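Local coordinates for protein Rbam17540 (Bacillus amyloliquefaciens, PDB 2YOY) that is a copper-dependent CBM33 polysaccharide oxygenase that probably cleaves cellulose oxidatively, at residues H104-K109 and L157-V162; Y153-G158 and Y170-V175. All blocks are in the same frame, centred on the assembly; numbering follows the deposited sequence.

Contact 1 of 2, residues H104-K109 and L157-V162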
ATOM      1  N   HIS A 104       9.645  -3.602  -0.746  1.00  9.68           N
ATOM      2  CA  HIS A 104      10.135  -2.691   0.309  1.00  8.45           C
ATOM      3  C   HIS A 104       8.983  -2.072   1.072  1.00  7.11           C
ATOM      4  O   HIS A 104       7.937  -1.722   0.499  1.00  8.48           O
ATOM      5  CB  HIS A 104      11.183  -1.678  -0.221  1.00 13.82           C
ATOM      6  CG  HIS A 104      10.859  -1.054  -1.548  1.00 10.54           C
ATOM      7  ND1 HIS A 104      10.968   0.303  -1.757  1.00 12.27           N
ATOM      8  CD2 HIS A 104      10.486  -1.590  -2.744  1.00  7.20           C
ATOM      9  CE1 HIS A 104      10.622   0.587  -3.003  1.00 10.69           C
ATOM     10  NE2 HIS A 104      10.355  -0.549  -3.628  1.00 14.45           N
ATOM     11  N   TYR A 105       9.150  -1.996   2.392  1.00  6.57           N
ATOM     12  CA  TYR A 105       8.095  -1.630   3.332  1.00  6.85           C
ATOM     13  C   TYR A 105       8.544  -0.460   4.203  1.00  7.45           C
ATOM     14  O   TYR A 105       9.688  -0.425   4.665  1.00  8.50           O
ATOM     15  CB  TYR A 105       7.764  -2.825   4.247  1.00  8.36           C
ATOM     16  CG  TYR A 105       7.084  -4.004   3.517  1.00  6.17           C
ATOM     17  CD1 TYR A 105       7.825  -4.970   2.900  1.00  3.86           C
ATOM     18  CD2 TYR A 105       5.705  -4.107   3.446  1.00 11.87           C
ATOM     19  CE1 TYR A 105       7.249  -6.011   2.244  1.00  7.21           C
ATOM     20  CE2 TYR A 105       5.080  -5.167   2.746  1.00 10.81           C
ATOM     21  CZ  TYR A 105       5.881  -6.092   2.132  1.00 12.60           C
ATOM     22  OH  TYR A 105       5.364  -7.176   1.495  1.00 10.47           O
ATOM     23  N   TYR A 106       7.616   0.470   4.416  1.00  5.70           N
ATOM     24  CA  TYR A 106       7.826   1.687   5.136  1.00 10.80           C
ATOM     25  C   TYR A 106       6.682   1.829   6.154  1.00 13.39           C
ATOM     26  O   TYR A 106       5.582   1.331   5.931  1.00 11.28           O
ATOM     27  CB  TYR A 106       7.783   2.869   4.192  1.00  9.43           C
ATOM     28  CG  TYR A 106       8.754   2.778   3.026  1.00  8.01           C
ATOM     29  CD1 TYR A 106       8.506   1.946   1.929  1.00  7.05           C
ATOM     30  CD2 TYR A 106       9.970   3.431   3.057  1.00 10.13           C
ATOM     31  CE1 TYR A 106       9.434   1.799   0.913  1.00  8.31           C
ATOM     32  CE2 TYR A 106      10.864   3.323   2.017  1.00 11.33           C
ATOM     33  CZ  TYR A 106      10.599   2.508   0.959  1.00 14.11           C
ATOM     34  OH  TYR A 106      11.493   2.363  -0.053  1.00 10.68           O
ATOM     35  N   ILE A 107       6.917   2.582   7.205  1.00  9.09           N
ATOM     36  CA  ILE A 107       5.861   2.944   8.160  1.00  6.81           C
ATOM     37  C   ILE A 107       5.967   4.446   8.391  1.00  6.73           C
ATOM     38  O   ILE A 107       7.033   5.021   8.262  1.00  6.03           O
ATOM     39  CB  ILE A 107       5.956   2.186   9.491  1.00 10.96           C
ATOM     40  CG1 ILE A 107       4.622   2.309  10.253  1.00 10.86           C
ATOM     41  CG2 ILE A 107       7.101   2.734  10.335  1.00 12.42           C
ATOM     42  CD1 ILE A 107       4.488   1.312  11.366  1.00 14.71           C
ATOM     43  N   THR A 108       4.839   5.030   8.728  1.00  8.57           N
ATOM     44  CA  THR A 108       4.789   6.431   9.125  1.00 10.48           C
ATOM     45  C   THR A 108       5.600   6.643  10.393  1.00 14.27           C
ATOM     46  O   THR A 108       5.645   5.805  11.273  1.00  9.30           O
ATOM     47  CB  THR A 108       3.355   6.890   9.400  1.00  9.55           C
ATOM     48  OG1 THR A 108       2.661   5.860  10.095  1.00  8.84           O
ATOM     49  CG2 THR A 108       2.652   7.191   8.070  1.00 12.18           C
ATOM     50  N   LYS A 109       6.171   7.833  10.499  1.00 11.09           N
ATOM     51  CA  LYS A 109       6.983   8.214  11.657  1.00 12.18           C
ATOM     52  C   LYS A 109       6.103   8.509  12.839  1.00 12.88           C
ATOM     53  O   LYS A 109       4.924   8.850  12.691  1.00 11.54           O
ATOM     54  CB  LYS A 109       7.832   9.430  11.328  1.00 13.06           C
ATOM     55  CG  LYS A 109       8.862   9.176  10.238  1.00 11.30           C
ATOM     56  CD  LYS A 109       9.569  10.451   9.790  1.00 14.76           C
ATOM     57  CE  LYS A 109      10.746  10.098   8.880  1.00 16.67           C
ATOM     58  NZ  LYS A 109      11.468  11.297   8.342  1.00 17.53           N
ATOM     59  N   LEU A 157       3.234   1.391   4.252  1.00  8.79           N
ATOM     60  CA  LEU A 157       3.345   1.287   2.797  1.00  8.24           C
ATOM     61  C   LEU A 157       4.161   0.071   2.344  1.00 12.66           C
ATOM     62  O   LEU A 157       5.381  -0.055   2.658  1.00 10.91           O
ATOM     63  CB  LEU A 157       4.019   2.524   2.274  1.00  8.15           C
ATOM     64  CG  LEU A 157       4.329   2.632   0.804  1.00  6.43           C
ATOM     65  CD1 LEU A 157       3.072   2.630  -0.036  1.00 13.63           C
ATOM     66  CD2 LEU A 157       5.159   3.904   0.507  1.00 10.66           C
ATOM     67  N   GLY A 158       3.526  -0.828   1.585  1.00  9.96           N
ATOM     68  CA  GLY A 158       4.265  -1.788   0.817  1.00  6.42           C
ATOM     69  C   GLY A 158       4.450  -1.493  -0.642  1.00  4.56           C
ATOM     70  O   GLY A 158       3.495  -1.123  -1.315  1.00  8.74           O
ATOM     71  N   VAL A 159       5.683  -1.660  -1.119  1.00  9.78           N
ATOM     72  CA  VAL A 159       6.018  -1.395  -2.500  1.00 11.84           C
ATOM     73  C   VAL A 159       6.581  -2.663  -3.187  1.00  5.59           C
ATOM     74  O   VAL A 159       7.490  -3.298  -2.680  1.00  8.50           O
ATOM     75  CB  VAL A 159       6.994  -0.223  -2.609  1.00  6.50           C
ATOM     76  CG1 VAL A 159       7.187   0.164  -4.078  1.00 10.16           C
ATOM     77  CG2 VAL A 159       6.513   1.018  -1.831  1.00  7.63           C
ATOM     78  N   TRP A 160       6.051  -2.989  -4.362  1.00  8.63           N
ATOM     79  CA  TRP A 160       6.459  -4.123  -5.129  1.00 12.66           C
ATOM     80  C   TRP A 160       7.071  -3.588  -6.436  1.00 13.17           C
ATOM     81  O   TRP A 160       6.361  -2.986  -7.247  1.00 10.75           O
ATOM     82  CB  TRP A 160       5.245  -5.002  -5.388  1.00  8.26           C
ATOM     83  CG  TRP A 160       5.435  -6.084  -6.446  1.00 12.33           C
ATOM     84  CD1 TRP A 160       6.580  -6.754  -6.715  1.00 11.31           C
ATOM     85  CD2 TRP A 160       4.447  -6.574  -7.373  1.00  9.24           C
ATOM     86  NE1 TRP A 160       6.371  -7.638  -7.728  1.00 11.09           N
ATOM     87  CE2 TRP A 160       5.076  -7.547  -8.157  1.00  6.86           C
ATOM     88  CE3 TRP A 160       3.096  -6.284  -7.601  1.00  8.30           C
ATOM     89  CZ2 TRP A 160       4.406  -8.239  -9.181  1.00 10.37           C
ATOM     90  CZ3 TRP A 160       2.423  -6.953  -8.610  1.00 13.97           C
ATOM     91  CH2 TRP A 160       3.091  -7.949  -9.382  1.00 13.49           C
ATOM     92  N   ASP A 161       8.374  -3.783  -6.608  1.00  9.00           N
ATOM     93  CA  ASP A 161       9.075  -3.371  -7.840  1.00 11.17           C
ATOM     94  C   ASP A 161       9.108  -4.497  -8.861  1.00 13.06           C
ATOM     95  O   ASP A 161       9.581  -5.596  -8.554  1.00 11.04           O
ATOM     96  CB  ASP A 161      10.531  -3.010  -7.531  1.00 12.25           C
ATOM     97  CG  ASP A 161      10.690  -1.665  -6.852  1.00 13.86           C
ATOM     98  OD1 ASP A 161       9.675  -1.039  -6.405  1.00 12.49           O
ATOM     99  OD2 ASP A 161      11.888  -1.252  -6.690  1.00 17.58           O
ATOM    100  N   VAL A 162       8.674  -4.196 -10.080  1.00 11.66           N
ATOM    101  CA  VAL A 162       8.709  -5.168 -11.206  1.00 10.74           C
ATOM    102  C   VAL A 162      10.099  -5.107 -11.847  1.00 11.87           C
ATOM    103  O   VAL A 162      10.669  -4.023 -12.092  1.00 16.58           O
ATOM    104  CB  VAL A 162       7.592  -4.850 -12.234  1.00 11.51           C
ATOM    105  CG1 VAL A 162       7.658  -5.803 -13.427  1.00 15.46           C
ATOM    106  CG2 VAL A 162       6.232  -4.914 -11.577  1.00 12.84           C
TER
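The H104 side chain reaches diagonally to the neighbouring antiparallel strand and meets D161 through its outer ring nitrogen. The NE2-H of H104 points to OD1 of D161 at 2.9 Å and almost straight, 172° at the hydrogen. OD1 lies in the imidazole plane, but NE2 meets it from above the carboxylate plane, and the two planes stand 83° apart. Under the same ring sits V159, whose CB lies 3.7 Å from the ring centroid in a CH-pi contact over one face. CG of H104 is tucked between its own backbone N and carbonyl carbon (chi1 43°), which brings the ring over V159 of the partner strand.

At the other nitrogen, ND1 of H104 shares a 2.7 Å hydrogen bond with OH of Y106, again in the imidazole plane. Two in-plane partners thus fix the rotation of the ring and satisfy both its nitrogens in a buried setting. The Y106 ring runs alongside L157, CD1 to CD2 at 4.1 Å. On the reverse face Y105 lies across G158, with CD2 of Y105 3.8 Å from CA of G158, and the tyrosine hydroxyl is held by H142 and W92.

Backbone bonds pair H104 with V159 and Y106 with L157, while Y105 and G158 form the non-hydrogen-bonded pair between. This alternation is the ladder of antiparallel strands 100-108 and 154-162, here in the beta-sandwich core of a lytic polysaccharide monooxygenase.

Contact 2 of 2, residues Y153-G158 and Y170-V175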
ATOM      1  N   TYR A 153      -2.797   5.333  15.175  1.00 11.73           N
ATOM      2  CA  TYR A 153      -2.993   5.296  13.741  1.00  9.45           C
ATOM      3  C   TYR A 153      -1.673   5.522  13.023  1.00  5.97           C
ATOM      4  O   TYR A 153      -1.058   6.596  13.166  1.00 11.32           O
ATOM      5  CB  TYR A 153      -4.006   6.358  13.301  1.00 16.07           C
ATOM      6  CG  TYR A 153      -4.272   6.405  11.799  1.00 12.76           C
ATOM      7  CD1 TYR A 153      -4.119   5.265  10.979  1.00  7.56           C
ATOM      8  CD2 TYR A 153      -4.719   7.572  11.207  1.00 13.66           C
ATOM      9  CE1 TYR A 153      -4.326   5.336   9.603  1.00  4.65           C
ATOM     10  CE2 TYR A 153      -4.995   7.628   9.845  1.00  9.81           C
ATOM     11  CZ  TYR A 153      -4.813   6.520   9.046  1.00  9.74           C
ATOM     12  OH  TYR A 153      -5.105   6.605   7.684  1.00  9.72           O
ATOM     13  N   HIS A 154      -1.281   4.510  12.256  1.00  8.89           N
ATOM     14  CA  HIS A 154      -0.089   4.515  11.384  1.00  7.67           C
ATOM     15  C   HIS A 154      -0.468   3.978  10.037  1.00 10.73           C
ATOM     16  O   HIS A 154      -1.489   3.328   9.936  1.00  6.85           O
ATOM     17  CB  HIS A 154       1.105   3.809  12.004  1.00 10.67           C
ATOM     18  CG  HIS A 154       1.679   4.597  13.135  1.00 10.28           C
ATOM     19  ND1 HIS A 154       2.483   5.699  12.930  1.00 10.17           N
ATOM     20  CD2 HIS A 154       1.406   4.573  14.464  1.00 12.32           C
ATOM     21  CE1 HIS A 154       2.725   6.283  14.084  1.00 12.75           C
ATOM     22  NE2 HIS A 154       2.073   5.632  15.028  1.00 13.56           N
ATOM     23  N   ILE A 155       0.373   4.248   9.024  1.00  8.51           N
ATOM     24  CA  ILE A 155       0.218   3.666   7.674  1.00  5.37           C
ATOM     25  C   ILE A 155       1.481   2.909   7.336  1.00  5.56           C
ATOM     26  O   ILE A 155       2.585   3.406   7.509  1.00  6.81           O
ATOM     27  CB  ILE A 155      -0.124   4.753   6.647  1.00  7.96           C
ATOM     28  CG1 ILE A 155      -1.512   5.333   6.926  1.00  7.22           C
ATOM     29  CG2 ILE A 155      -0.014   4.229   5.235  1.00  8.02           C
ATOM     30  CD1 ILE A 155      -1.867   6.556   6.084  1.00 11.22           C
ATOM     31  N   ILE A 156       1.303   1.624   7.048  1.00  7.13           N
ATOM     32  CA  ILE A 156       2.330   0.842   6.407  1.00  8.08           C
ATOM     33  C   ILE A 156       2.157   0.963   4.925  1.00  7.63           C
ATOM     34  O   ILE A 156       1.104   0.637   4.367  1.00 10.25           O
ATOM     35  CB  ILE A 156       2.302  -0.604   6.919  1.00  5.78           C
ATOM     36  CG1 ILE A 156       2.601  -0.560   8.439  1.00 11.26           C
ATOM     37  CG2 ILE A 156       3.264  -1.548   6.139  1.00  9.46           C
ATOM     38  CD1 ILE A 156       2.327  -1.888   9.133  1.00 16.11           C
ATOM     39  N   LEU A 157       3.234   1.391   4.252  1.00  8.79           N
ATOM     40  CA  LEU A 157       3.345   1.287   2.797  1.00  8.24           C
ATOM     41  C   LEU A 157       4.161   0.071   2.344  1.00 12.66           C
ATOM     42  O   LEU A 157       5.381  -0.055   2.658  1.00 10.91           O
ATOM     43  CB  LEU A 157       4.019   2.524   2.274  1.00  8.15           C
ATOM     44  CG  LEU A 157       4.329   2.632   0.804  1.00  6.43           C
ATOM     45  CD1 LEU A 157       3.072   2.630  -0.036  1.00 13.63           C
ATOM     46  CD2 LEU A 157       5.159   3.904   0.507  1.00 10.66           C
ATOM     47  N   GLY A 158       3.526  -0.828   1.585  1.00  9.96           N
ATOM     48  CA  GLY A 158       4.265  -1.788   0.817  1.00  6.42           C
ATOM     49  C   GLY A 158       4.450  -1.493  -0.642  1.00  4.56           C
ATOM     50  O   GLY A 158       3.495  -1.123  -1.315  1.00  8.74           O
ATOM     51  N   TYR A 170       2.050   0.140  -5.325  1.00  9.37           N
ATOM     52  CA  TYR A 170       2.097   0.875  -4.074  1.00  3.62           C
ATOM     53  C   TYR A 170       0.833   0.582  -3.301  1.00  8.50           C
ATOM     54  O   TYR A 170      -0.225   0.926  -3.738  1.00  7.16           O
ATOM     55  CB  TYR A 170       2.230   2.405  -4.338  1.00  4.26           C
ATOM     56  CG  TYR A 170       3.532   2.755  -4.985  1.00  6.57           C
ATOM     57  CD1 TYR A 170       3.685   2.638  -6.377  1.00  9.15           C
ATOM     58  CD2 TYR A 170       4.614   3.145  -4.232  1.00  8.95           C
ATOM     59  CE1 TYR A 170       4.922   2.879  -6.959  1.00  9.18           C
ATOM     60  CE2 TYR A 170       5.828   3.425  -4.800  1.00  9.54           C
ATOM     61  CZ  TYR A 170       5.984   3.305  -6.166  1.00  7.64           C
ATOM     62  OH  TYR A 170       7.256   3.540  -6.661  1.00  8.46           O
ATOM     63  N   ASN A 171       0.948  -0.072  -2.140  1.00 10.17           N
ATOM     64  CA  ASN A 171      -0.223  -0.360  -1.334  1.00  8.84           C
ATOM     65  C   ASN A 171      -0.040   0.150   0.096  1.00  9.77           C
ATOM     66  O   ASN A 171       0.766  -0.380   0.885  1.00 10.72           O
ATOM     67  CB  ASN A 171      -0.505  -1.860  -1.242  1.00  7.21           C
ATOM     68  CG  ASN A 171      -1.301  -2.470  -2.412  1.00 15.33           C
ATOM     69  OD1 ASN A 171      -1.746  -3.618  -2.282  1.00 11.25           O
ATOM     70  ND2 ASN A 171      -1.419  -1.780  -3.544  1.00 15.42           N
ATOM     71  N   VAL A 172      -0.829   1.160   0.436  1.00  9.90           N
ATOM     72  CA  VAL A 172      -0.898   1.637   1.768  1.00  5.33           C
ATOM     73  C   VAL A 172      -1.868   0.810   2.563  1.00  9.94           C
ATOM     74  O   VAL A 172      -2.864   0.296   2.046  1.00 10.93           O
ATOM     75  CB  VAL A 172      -1.232   3.176   1.884  1.00  6.64           C
ATOM     76  CG1 VAL A 172      -0.132   3.962   1.258  1.00  8.65           C
ATOM     77  CG2 VAL A 172      -2.574   3.508   1.259  1.00  8.53           C
ATOM     78  N   ILE A 173      -1.522   0.653   3.836  1.00  7.35           N
ATOM     79  CA  ILE A 173      -2.281  -0.120   4.817  1.00 13.94           C
ATOM     80  C   ILE A 173      -2.528   0.766   6.059  1.00 11.08           C
ATOM     81  O   ILE A 173      -1.601   1.234   6.722  1.00  5.79           O
ATOM     82  CB  ILE A 173      -1.528  -1.398   5.264  1.00  9.95           C
ATOM     83  CG1 ILE A 173      -1.084  -2.242   4.083  1.00 13.06           C
ATOM     84  CG2 ILE A 173      -2.396  -2.232   6.181  1.00 11.76           C
ATOM     85  CD1 ILE A 173       0.037  -3.162   4.454  1.00 10.09           C
ATOM     86  N   ASP A 174      -3.802   0.952   6.406  1.00  9.06           N
ATOM     87  CA  ASP A 174      -4.158   1.740   7.601  1.00  6.50           C
ATOM     88  C   ASP A 174      -4.224   0.830   8.835  1.00  9.45           C
ATOM     89  O   ASP A 174      -4.937  -0.174   8.834  1.00 10.20           O
ATOM     90  CB  ASP A 174      -5.491   2.434   7.377  1.00  3.42           C
ATOM     91  CG  ASP A 174      -5.465   3.352   6.173  1.00 12.86           C
ATOM     92  OD1 ASP A 174      -4.898   4.473   6.319  1.00  8.12           O
ATOM     93  OD2 ASP A 174      -5.979   2.967   5.075  1.00  7.24           O
ATOM     94  N   VAL A 175      -3.446   1.151   9.848  1.00 10.13           N
ATOM     95  CA  VAL A 175      -3.343   0.284  11.009  1.00 14.86           C
ATOM     96  C   VAL A 175      -3.502   1.069  12.302  1.00  9.57           C
ATOM     97  O   VAL A 175      -3.192   2.268  12.417  1.00 12.64           O
ATOM     98  CB  VAL A 175      -2.004  -0.538  11.039  1.00 12.38           C
ATOM     99  CG1 VAL A 175      -1.886  -1.412   9.774  1.00 14.04           C
ATOM    100  CG2 VAL A 175      -0.798   0.393  11.203  1.00 13.28           C
TER
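Y153 and D174 lie side by side at one end of a beta hairpin, strands 154-162 and 167-177 of the monooxygenase's beta-sandwich, and the tyrosine hydroxyl donates to OD1 of D174 at 2.5 Å. The carboxylate is met on its anti side, 34° out of plane, with OD1 near the plane of the phenol ring. CG of Y153 stands anti to the backbone N (chi1 180°), carrying the ring along D174. R10 forms a salt bridge to the same OD1, and Q73 also bonds the tyrosine hydroxyl; the arginine would be expected to favour the charged carboxylate.

I155 is on the same face of the sheet as D174, running alongside it and bringing CG2 to CB of V172 at 3.7 Å. Farther along, L157 extends CD1 over the neighbouring strand to CG1 of V172, also at 3.7 Å, so V172 touches both aliphatic chains, each crossing it at a slant.

The other face holds H154, I156, I173 and V175. CG2 of I156 meets CD1 of I173 at 4.0 Å where the two chains cross, and F90 of strand 86-94 packs against both. H154 sets its CB against CG2 of V175, while its ring nitrogen ND1 bonds T108.

Three hydrogen-bonded pairs, H154 with V175, I156 with I173 and G158 with N171, zip the backbones. In the last pair, OD1 of N171 accepts from the backbone N of I4, and its ND2 folds back to O of Y170 at 3.0 Å, nearly straight at 177° but coming from above that carbonyl plane.

Overall arrangement
Strand 154-162 is the shared element: contact 1 ties one of its edges to strand 100-108, contact 2 the other to strand 167-177, and L157 and G158 serve both. The two centres are about 8 Å apart and both contacts are buried, although Y153 in contact 2 is partly exposed. Their chemistry differs. Contact 1 concentrates polar groups round a histidine ring, whereas contact 2 is mostly aliphatic, with a tyrosine-carboxylate bond at one end. T108 also links them through a probable hydrogen bond to the backbone N of I155, and V159 packs on Y170. Copper, bound by H1 and H98, lies about 12 Å from the D161 side chain and about 11 Å from that of N171.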